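Mitogen (PDB 2J4X) is a bacterial superantigen that binds a zinc ion and, like others of its toxin family, probably acts as a toxin by stimulating T cells. Local coordinates at residues F137-I140 / D141-R145; H185-Y188 / T189-E192. One frame throughout, in Å; residues are numbered along the deposited sequence.

Interaction 1: F137-I140 / D141-R145; sequences FQEI and DVRLR
Asp-141 OD1, on a carboxylate set against Phe-137, is gripped by Arg-145 and by Trp-168 NE1. Arg-145 NE gives a straight bond (3.0 Å, 168°) that meets OD1 from above the carboxylate plane, and the NH2 bonds to both oxygens are weak; OD2 is held mainly by Tyr-188 OH. Turning CG anti to the backbone N (chi1 -165°) carries the carboxylate past the Phe-137 ring, the two planes only 15° apart. Asp-141 CB makes a CH-pi contact over one face, 4.2 Å from the ring centroid. On another side of the helix, Glu-139 and Arg-143 run side by side: Glu-139 OE2 offers its anti lone pair to Arg-143 NH1 at 3.1 Å in a salt bridge, the two flat groups nearly coplanar. A bend at chi3 brings the guanidinium round, and the same NH1 also reaches Thr-129 O. The i to i+4 backbone ladder runs beneath, with Asp-141 N to Phe-137 O at 2.8 Å. Helix 137-150 is the central helix of the beta-grasp domain. Two interleaved i to i+4 acid-arginine pairs thus bridge it, the buried one sharing its negative charge among several donors, which would probably keep Asp-141 ionised.

Interaction 2: H185-Y188 / T189-E192; sequences HPNY and TDNE
Hydrogen bonding between Asn-187 and Thr-189 centres on the amide oxygen of the asparagine. Asn-187 OD1 accepts from Thr-189 N (3.0 Å, 150°), the donor tilted 33° from the carbonyl plane, while its 2.3 Å separation from Thr-189 OG1 is too short to be trusted in detail. A trans first torsion (chi1 -178°) sends the amide of Asn-187 forward, to the N-H and hydroxyl of Thr-189; its ND2 bonds a glycerol, probably from the crystallisation liquor. A long backbone bond, Asn-191 N to Tyr-188 O (3.3 Å), closes a type I beta turn through Thr-189 and Asp-190. Asp-190 OD1 then accepts from Glu-192 N (3.3 Å) as an Asx turn. Asp-190 OD2 stands 3.2 Å from Asn-187 O, both acceptors, so they cannot bond. Over the ring of Tyr-188 lies Pro-186 O, 3.9 Å above its centre, which also takes a bond from His-185 ND1 (2.8 Å). The loop runs from strand 177-181 to strand 193-195: its tyrosine packs on helix 137-150, the hydroxyl bonding Asp-141 there and Tyr-14 of helix 7-14, while Thr-189 touches Asp-93 of strand 87-98, and Asn-191 OD1 bonds Leu-96 N of that strand.

Interaction 1 is buried near the middle of the chain and rests on regular helical bonds plus charged pairs; interaction 2, about 11 Å away between centres, is partly buried and relies on turns made by asparagine, threonine and aspartate. Both belong to the beta-grasp domain, the loop 185-192 lying against the start of helix 137-150. Besides the tyrosine, a backbone bond from Phe-137 N to Glu-192 O (2.9 Å) and Pro-186 packed on Asp-141 and Arg-145 join them. The helix brings Gln-138, and the loop Asn-191, to strands of the OB-fold domain, placing both contacts along the junction of the two domains. Interaction 2 lies away from the zinc site, whereas the Leu-144 side chain of interaction 1 is about 11 Å from the ion.

Interaction 1: F137-I140 / D141-R145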
loop_
_atom_site.group_PDB
_atom_site.type_symbol
_atom_site.label_atom_id
_atom_site.label_comp_id
_atom_site.label_asym_id
_atom_site.label_seq_id
_atom_site.Cartn_x
_atom_site.Cartn_y
_atom_site.Cartn_z
ATOM N N PHE A 137 -5.609 -1.696 1.624
ATOM C CA PHE A 137 -5.371 -0.278 1.405
ATOM C C PHE A 137 -3.844 -0.096 1.233
ATOM O O PHE A 137 -3.395 0.743 0.447
ATOM C CB PHE A 137 -5.861 0.532 2.608
ATOM C CG PHE A 137 -5.383 1.964 2.609
ATOM C CD1 PHE A 137 -5.911 2.888 1.718
ATOM C CD2 PHE A 137 -4.358 2.375 3.467
ATOM C CE1 PHE A 137 -5.427 4.186 1.683
ATOM C CE2 PHE A 137 -3.869 3.682 3.430
ATOM C CZ PHE A 137 -4.407 4.575 2.537
ATOM N N GLN A 138 -3.046 -0.886 1.966
ATOM C CA GLN A 138 -1.600 -0.799 1.869
ATOM C C GLN A 138 -1.130 -0.982 0.431
ATOM O O GLN A 138 -0.224 -0.256 -0.017
ATOM C CB GLN A 138 -0.914 -1.843 2.741
ATOM C CG GLN A 138 0.591 -1.851 2.481
ATOM C CD GLN A 138 1.362 -2.816 3.354
ATOM O OE1 GLN A 138 2.591 -2.824 3.340
ATOM N NE2 GLN A 138 0.647 -3.630 4.122
ATOM N N GLU A 139 -1.732 -1.944 -0.284
ATOM C CA GLU A 139 -1.378 -2.214 -1.676
ATOM C C GLU A 139 -1.666 -1.011 -2.574
ATOM O O GLU A 139 -0.813 -0.609 -3.367
ATOM C CB GLU A 139 -2.135 -3.419 -2.232
ATOM C CG GLU A 139 -1.802 -3.652 -3.723
ATOM C CD GLU A 139 -2.551 -4.801 -4.361
ATOM O OE1 GLU A 139 -2.917 -5.763 -3.663
ATOM O OE2 GLU A 139 -2.751 -4.750 -5.580
ATOM N N ILE A 140 -2.881 -0.463 -2.481
ATOM C CA ILE A 140 -3.256 0.723 -3.255
ATOM C C ILE A 140 -2.304 1.883 -2.929
ATOM O O ILE A 140 -1.746 2.505 -3.832
ATOM C CB ILE A 140 -4.673 1.210 -2.901
ATOM C CG1 ILE A 140 -5.696 0.120 -3.224
ATOM C CG2 ILE A 140 -4.981 2.498 -3.645
ATOM C CD1 ILE A 140 -7.124 0.495 -2.855
ATOM N N ASP A 141 -2.107 2.159 -1.639
ATOM C CA ASP A 141 -1.269 3.273 -1.207
ATOM C C ASP A 141 0.161 3.168 -1.714
ATOM O O ASP A 141 0.703 4.129 -2.256
ATOM C CB ASP A 141 -1.299 3.377 0.327
ATOM C CG ASP A 141 -0.750 4.709 0.840
ATOM O OD1 ASP A 141 -0.985 5.743 0.181
ATOM O OD2 ASP A 141 -0.103 4.733 1.903
ATOM N N VAL A 142 0.762 1.997 -1.534
ATOM C CA VAL A 142 2.123 1.741 -1.983
ATOM C C VAL A 142 2.286 1.794 -3.505
ATOM O O VAL A 142 3.250 2.352 -4.008
ATOM C CB VAL A 142 2.622 0.354 -1.471
ATOM C CG1 VAL A 142 3.926 -0.043 -2.200
ATOM C CG2 VAL A 142 2.812 0.412 0.064
ATOM N N ARG A 143 1.374 1.190 -4.251
ATOM C CA ARG A 143 1.477 1.240 -5.701
ATOM C C ARG A 143 1.231 2.687 -6.210
ATOM O O ARG A 143 1.877 3.151 -7.176
ATOM C CB ARG A 143 0.471 0.260 -6.323
ATOM C CG ARG A 143 0.739 -1.203 -5.989
ATOM C CD ARG A 143 -0.313 -2.123 -6.608
ATOM N NE ARG A 143 -0.322 -2.060 -8.069
ATOM C CZ ARG A 143 -1.223 -2.662 -8.837
ATOM N NH1 ARG A 143 -2.186 -3.370 -8.285
ATOM N NH2 ARG A 143 -1.166 -2.568 -10.155
ATOM N N LEU A 144 0.315 3.403 -5.562
ATOM C CA LEU A 144 0.017 4.768 -5.975
ATOM C C LEU A 144 1.221 5.648 -5.734
ATOM O O LEU A 144 1.561 6.480 -6.582
ATOM C CB LEU A 144 -1.203 5.331 -5.221
ATOM C CG LEU A 144 -1.637 6.752 -5.615
ATOM C CD1 LEU A 144 -3.142 6.896 -5.499
ATOM C CD2 LEU A 144 -0.918 7.767 -4.753
ATOM N N ARG A 145 1.871 5.472 -4.587
ATOM C CA ARG A 145 3.049 6.285 -4.268
ATOM C C ARG A 145 4.207 5.961 -5.208
ATOM O O ARG A 145 4.855 6.871 -5.709
ATOM C CB ARG A 145 3.484 6.082 -2.809
ATOM C CG ARG A 145 2.526 6.681 -1.809
ATOM C CD ARG A 145 2.906 6.348 -0.388
ATOM N NE ARG A 145 1.826 6.661 0.538
ATOM C CZ ARG A 145 1.931 7.476 1.583
ATOM N NH1 ARG A 145 3.073 8.084 1.860
ATOM N NH2 ARG A 145 0.888 7.658 2.367
#

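Interaction 2: H185-Y188 / T189-E192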
loop_
_atom_site.group_PDB
_atom_site.type_symbol
_atom_site.label_atom_id
_atom_site.label_comp_id
_atom_site.label_asym_id
_atom_site.label_seq_id
_atom_site.Cartn_x
_atom_site.Cartn_y
_atom_site.Cartn_z
ATOM N N HIS A 185 3.313 8.018 6.946
ATOM C CA HIS A 185 3.455 6.570 6.779
ATOM C C HIS A 185 2.259 5.934 7.493
ATOM O O HIS A 185 2.262 5.796 8.715
ATOM C CB HIS A 185 4.750 6.046 7.409
ATOM C CG HIS A 185 5.030 4.617 7.071
ATOM N ND1 HIS A 185 4.024 3.686 6.906
ATOM C CD2 HIS A 185 6.190 3.965 6.832
ATOM C CE1 HIS A 185 4.554 2.522 6.576
ATOM N NE2 HIS A 185 5.865 2.664 6.524
ATOM N N PRO A 186 1.213 5.555 6.742
ATOM C CA PRO A 186 0.063 4.953 7.420
ATOM C C PRO A 186 0.443 3.729 8.249
ATOM O O PRO A 186 1.512 3.149 8.062
ATOM C CB PRO A 186 -0.875 4.598 6.262
ATOM C CG PRO A 186 -0.566 5.634 5.237
ATOM C CD PRO A 186 0.953 5.706 5.299
ATOM N N ASN A 187 -0.440 3.365 9.174
ATOM C CA ASN A 187 -0.266 2.180 10.009
ATOM C C ASN A 187 -0.917 1.033 9.243
ATOM O O ASN A 187 -2.148 0.890 9.221
ATOM C CB ASN A 187 -0.985 2.334 11.344
ATOM C CG ASN A 187 -0.771 1.137 12.256
ATOM O OD1 ASN A 187 -0.226 0.112 11.837
ATOM N ND2 ASN A 187 -1.199 1.262 13.508
ATOM N N TYR A 188 -0.093 0.212 8.618
ATOM C CA TYR A 188 -0.607 -0.894 7.815
ATOM C C TYR A 188 -0.848 -2.183 8.611
ATOM O O TYR A 188 -1.327 -3.181 8.066
ATOM C CB TYR A 188 0.355 -1.192 6.650
ATOM C CG TYR A 188 0.655 -0.038 5.719
ATOM C CD1 TYR A 188 -0.367 0.722 5.163
ATOM C CD2 TYR A 188 1.968 0.231 5.330
ATOM C CE1 TYR A 188 -0.085 1.726 4.226
ATOM C CE2 TYR A 188 2.268 1.214 4.407
ATOM C CZ TYR A 188 1.242 1.961 3.849
ATOM O OH TYR A 188 1.540 2.912 2.889
ATOM N N THR A 189 -0.534 -2.164 9.898
ATOM C CA THR A 189 -0.717 -3.360 10.708
ATOM C C THR A 189 -2.185 -3.814 10.855
ATOM O O THR A 189 -2.445 -4.950 11.266
ATOM C CB THR A 189 -0.060 -3.178 12.110
ATOM O OG1 THR A 189 -0.577 -1.999 12.738
ATOM C CG2 THR A 189 1.458 -3.044 11.980
ATOM N N ASP A 190 -3.148 -2.961 10.500
ATOM C CA ASP A 190 -4.560 -3.344 10.622
ATOM C C ASP A 190 -5.190 -4.058 9.429
ATOM O O ASP A 190 -6.369 -4.395 9.471
ATOM C CB ASP A 190 -5.431 -2.137 10.995
ATOM C CG ASP A 190 -5.133 -0.916 10.168
ATOM O OD1 ASP A 190 -5.224 -1.001 8.918
ATOM O OD2 ASP A 190 -4.811 0.131 10.785
ATOM N N ASN A 191 -4.414 -4.303 8.378
ATOM C CA ASN A 191 -4.916 -4.997 7.201
ATOM C C ASN A 191 -6.193 -4.421 6.683
ATOM O O ASN A 191 -7.073 -5.169 6.289
ATOM C CB ASN A 191 -5.168 -6.467 7.490
ATOM C CG ASN A 191 -3.909 -7.253 7.585
ATOM O OD1 ASN A 191 -3.092 -7.209 6.677
ATOM N ND2 ASN A 191 -3.732 -7.989 8.688
ATOM N N GLU A 192 -6.321 -3.103 6.686
ATOM C CA GLU A 192 -7.534 -2.484 6.172
ATOM C C GLU A 192 -7.632 -2.951 4.723
ATOM O O GLU A 192 -6.619 -2.984 4.030
ATOM C CB GLU A 192 -7.398 -0.961 6.228
ATOM C CG GLU A 192 -8.721 -0.225 6.324
ATOM C CD GLU A 192 -8.620 1.282 6.054
ATOM O OE1 GLU A 192 -7.560 1.889 6.378
ATOM O OE2 GLU A 192 -9.618 1.857 5.530
#